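Local coordinates for protein ribulose-bisphosphate carboxylase (PDB 4NAS) that belongs to the RuBisCO large-chain family, pairing an N-terminal domain with a TIM-barrel catalytic domain that holds a calcium site, at residues Leu157-Gly165 / Asp191-Ala200. Numbering follows the deposited sequence.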
loop_
_atom_site.group_PDB
_atom_site.type_symbol
_atom_site.label_atom_id
_atom_site.label_comp_id
_atom_site.label_asym_id
_atom_site.label_seq_id
_atom_site.Cartn_x
_atom_site.Cartn_y
_atom_site.Cartn_z
ATOM N N LEU B 157 9.927 23.715 -20.149
ATOM C CA LEU B 157 9.644 24.643 -19.064
ATOM C C LEU B 157 8.882 25.887 -19.546
ATOM O O LEU B 157 7.950 26.356 -18.880
ATOM C CB LEU B 157 10.949 25.039 -18.380
ATOM C CG LEU B 157 10.857 25.945 -17.159
ATOM C CD1 LEU B 157 9.787 25.450 -16.203
ATOM C CD2 LEU B 157 12.207 25.995 -16.469
ATOM N N ASP B 158 9.273 26.404 -20.709
ATOM C CA ASP B 158 8.588 27.545 -21.312
ATOM C C ASP B 158 7.134 27.239 -21.663
ATOM O O ASP B 158 6.236 28.047 -21.395
ATOM C CB ASP B 158 9.322 28.024 -22.564
ATOM C CG ASP B 158 10.410 29.037 -22.255
ATOM O OD1 ASP B 158 11.172 28.840 -21.282
ATOM O OD2 ASP B 158 10.502 30.036 -22.997
ATOM N N GLU B 159 6.904 26.083 -22.275
ATOM C CA GLU B 159 5.550 25.669 -22.612
ATOM C C GLU B 159 4.729 25.457 -21.347
ATOM O O GLU B 159 3.561 25.839 -21.277
ATOM C CB GLU B 159 5.575 24.386 -23.443
ATOM C CG GLU B 159 6.160 24.599 -24.805
ATOM C CD GLU B 159 6.461 23.320 -25.546
ATOM O OE1 GLU B 159 6.783 23.400 -26.756
ATOM O OE2 GLU B 159 6.391 22.241 -24.937
ATOM N N LEU B 160 5.358 24.846 -20.349
ATOM C CA LEU B 160 4.711 24.613 -19.068
ATOM C C LEU B 160 4.285 25.939 -18.433
ATOM O O LEU B 160 3.162 26.081 -17.940
ATOM C CB LEU B 160 5.663 23.850 -18.148
ATOM C CG LEU B 160 5.819 22.360 -18.470
ATOM C CD1 LEU B 160 6.918 21.746 -17.602
ATOM C CD2 LEU B 160 4.478 21.652 -18.261
ATOM N N VAL B 161 5.182 26.917 -18.482
ATOM C CA VAL B 161 4.952 28.209 -17.844
ATOM C C VAL B 161 3.730 28.899 -18.427
ATOM O O VAL B 161 2.891 29.444 -17.688
ATOM C CB VAL B 161 6.204 29.108 -17.945
ATOM C CG1 VAL B 161 5.835 30.599 -17.882
ATOM C CG2 VAL B 161 7.212 28.730 -16.859
ATOM N N GLU B 162 3.623 28.846 -19.752
ATOM C CA GLU B 162 2.497 29.443 -20.456
ATOM C C GLU B 162 1.196 28.774 -20.051
ATOM O O GLU B 162 0.167 29.443 -19.884
ATOM C CB GLU B 162 2.688 29.337 -21.967
ATOM C CG GLU B 162 1.449 29.688 -22.757
ATOM N N ALA B 163 1.253 27.450 -19.895
ATOM C CA ALA B 163 0.094 26.663 -19.511
ATOM C C ALA B 163 -0.288 27.030 -18.081
ATOM O O ALA B 163 -1.466 27.047 -17.729
ATOM C CB ALA B 163 0.403 25.168 -19.624
ATOM N N PHE B 164 0.714 27.324 -17.261
ATOM C CA PHE B 164 0.445 27.724 -15.891
ATOM C C PHE B 164 -0.229 29.085 -15.912
ATOM O O PHE B 164 -1.191 29.320 -15.180
ATOM C CB PHE B 164 1.727 27.763 -15.050
ATOM C CG PHE B 164 1.523 28.340 -13.678
ATOM C CD1 PHE B 164 1.026 27.557 -12.652
ATOM C CD2 PHE B 164 1.795 29.679 -13.427
ATOM C CE1 PHE B 164 0.821 28.087 -11.388
ATOM C CE2 PHE B 164 1.587 30.217 -12.169
ATOM C CZ PHE B 164 1.100 29.416 -11.148
ATOM N N GLY B 165 0.270 29.965 -16.778
ATOM C CA GLY B 165 -0.229 31.322 -16.871
ATOM C C GLY B 165 -1.683 31.391 -17.292
ATOM O O GLY B 165 -2.463 32.147 -16.712
ATOM N N ASP B 191 12.780 23.730 -10.536
ATOM C CA ASP B 191 12.725 24.754 -11.582
ATOM C C ASP B 191 11.285 25.188 -11.880
ATOM O O ASP B 191 11.033 26.352 -12.228
ATOM C CB ASP B 191 13.408 24.274 -12.867
ATOM C CG ASP B 191 14.930 24.294 -12.769
ATOM O OD1 ASP B 191 15.472 24.923 -11.829
ATOM O OD2 ASP B 191 15.583 23.685 -13.643
ATOM N N ARG B 192 10.343 24.254 -11.757
ATOM C CA ARG B 192 8.927 24.581 -11.919
ATOM C C ARG B 192 8.436 25.495 -10.813
ATOM O O ARG B 192 7.708 26.454 -11.073
ATOM C CB ARG B 192 8.056 23.318 -12.005
ATOM C CG ARG B 192 8.436 22.425 -13.169
ATOM C CD ARG B 192 7.314 21.473 -13.556
ATOM N NE ARG B 192 6.870 20.647 -12.438
ATOM C CZ ARG B 192 7.396 19.467 -12.114
ATOM N NH1 ARG B 192 8.427 18.987 -12.796
ATOM N NH2 ARG B 192 6.894 18.776 -11.095
ATOM N N VAL B 193 8.832 25.218 -9.576
ATOM C CA VAL B 193 8.376 26.055 -8.470
ATOM C C VAL B 193 8.880 27.492 -8.677
ATOM O O VAL B 193 8.103 28.446 -8.597
ATOM C CB VAL B 193 8.818 25.508 -7.091
ATOM C CG1 VAL B 193 8.540 26.529 -5.993
ATOM C CG2 VAL B 193 8.119 24.151 -6.783
ATOM N N ARG B 194 10.169 27.632 -8.972
ATOM C CA ARG B 194 10.770 28.952 -9.187
ATOM C C ARG B 194 10.055 29.721 -10.285
ATOM O O ARG B 194 9.694 30.880 -10.106
ATOM C CB ARG B 194 12.243 28.827 -9.564
ATOM C CG ARG B 194 13.174 28.451 -8.426
ATOM C CD ARG B 194 14.619 28.849 -8.749
ATOM N NE ARG B 194 15.575 28.194 -7.860
ATOM C CZ ARG B 194 16.041 26.960 -8.043
ATOM N NH1 ARG B 194 15.646 26.243 -9.087
ATOM N NH2 ARG B 194 16.905 26.439 -7.183
ATOM N N ALA B 195 9.847 29.055 -11.419
ATOM C CA ALA B 195 9.324 29.691 -12.625
ATOM C C ALA B 195 7.854 30.087 -12.512
ATOM O O ALA B 195 7.477 31.196 -12.912
ATOM C CB ALA B 195 9.534 28.788 -13.832
ATOM N N TYR B 196 7.028 29.183 -11.984
ATOM C CA TYR B 196 5.603 29.460 -11.839
ATOM C C TYR B 196 5.384 30.565 -10.807
ATOM O O TYR B 196 4.398 31.292 -10.868
ATOM C CB TYR B 196 4.804 28.203 -11.436
ATOM C CG TYR B 196 4.864 27.027 -12.406
ATOM C CD1 TYR B 196 5.660 27.058 -13.556
ATOM C CD2 TYR B 196 4.111 25.884 -12.166
ATOM C CE1 TYR B 196 5.708 25.979 -14.415
ATOM C CE2 TYR B 196 4.155 24.809 -13.015
ATOM C CZ TYR B 196 4.949 24.854 -14.132
ATOM O OH TYR B 196 4.965 23.761 -14.956
ATOM N N ALA B 197 6.294 30.666 -9.844
ATOM C CA ALA B 197 6.265 31.766 -8.886
ATOM C C ALA B 197 6.326 33.121 -9.588
ATOM O O ALA B 197 5.503 34.003 -9.327
ATOM C CB ALA B 197 7.413 31.636 -7.897
ATOM N N ALA B 198 7.296 33.289 -10.484
ATOM C CA ALA B 198 7.445 34.560 -11.182
ATOM C C ALA B 198 6.235 34.880 -12.061
ATOM O O ALA B 198 5.740 36.007 -12.052
ATOM C CB ALA B 198 8.738 34.589 -11.999
ATOM N N LYS B 199 5.757 33.886 -12.808
ATOM C CA LYS B 199 4.624 34.084 -13.703
ATOM C C LYS B 199 3.414 34.495 -12.881
ATOM O O LYS B 199 2.699 35.434 -13.241
ATOM C CB LYS B 199 4.333 32.797 -14.475
ATOM C CG LYS B 199 3.304 32.926 -15.588
ATOM C CD LYS B 199 3.788 33.855 -16.728
ATOM C CE LYS B 199 2.921 33.669 -17.975
ATOM N NZ LYS B 199 2.795 34.923 -18.791
ATOM N N ALA B 200 3.213 33.801 -11.757
ATOM C CA ALA B 200 2.133 34.130 -10.831
ATOM C C ALA B 200 2.193 35.590 -10.377
ATOM O O ALA B 200 1.164 36.250 -10.259
ATOM C CB ALA B 200 2.140 33.186 -9.611
#
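Tyr-196 stacks on Phe-164, while Val-161 and Leu-160 of the same helix meet the edge of its ring, and its side chain can be followed outward atom by atom. Its CB sits over the centre of the Phe-164 ring, 3.7 Å from the centroid and almost on the normal, a CH-pi contact. Phe-164 CB returns the same contact over one face of the Tyr-196 ring, 4.1 Å from that centroid. Planes inclined by 20° and centroids 4.7 Å apart define an offset stack, tightest where Tyr-196 CD2 meets Phe-164 CD1 at 3.5 Å. The opposite face is covered toward its rim by Arg-192 CB, one turn back. Along the ring edge, Tyr-196 CD1 and CE1 meet Val-161 CG2, and its OH ends against Leu-160 CB at 3.3 Å. With CG anti to the carbonyl carbon (chi1 -60°), the ring leans back toward the start of its own helix, which brings OH to Leu-160, a turn before Phe-164.

Ala-195 CB packs 3.8 Å from Val-161 CG2, with Leu-157 CD1 beside it. Farther along, the aliphatic part of Lys-199 crosses Val-161 CG1 and passes Gly-165 CA, 4.1 Å from Lys-199 CE. No hydrogen bond links the segments. Arg-192 NH2 instead forms a salt bridge with Asp-177 OD2, and its NE hydrogen-bonds Tyr-213 OH.

The axes of segments 157-165 and 191-200 approach to 9.7 Å and cross at -43°, an oblique helix pair joined by apolar and aromatic contacts within the outer helical layer of the TIM-barrel domain.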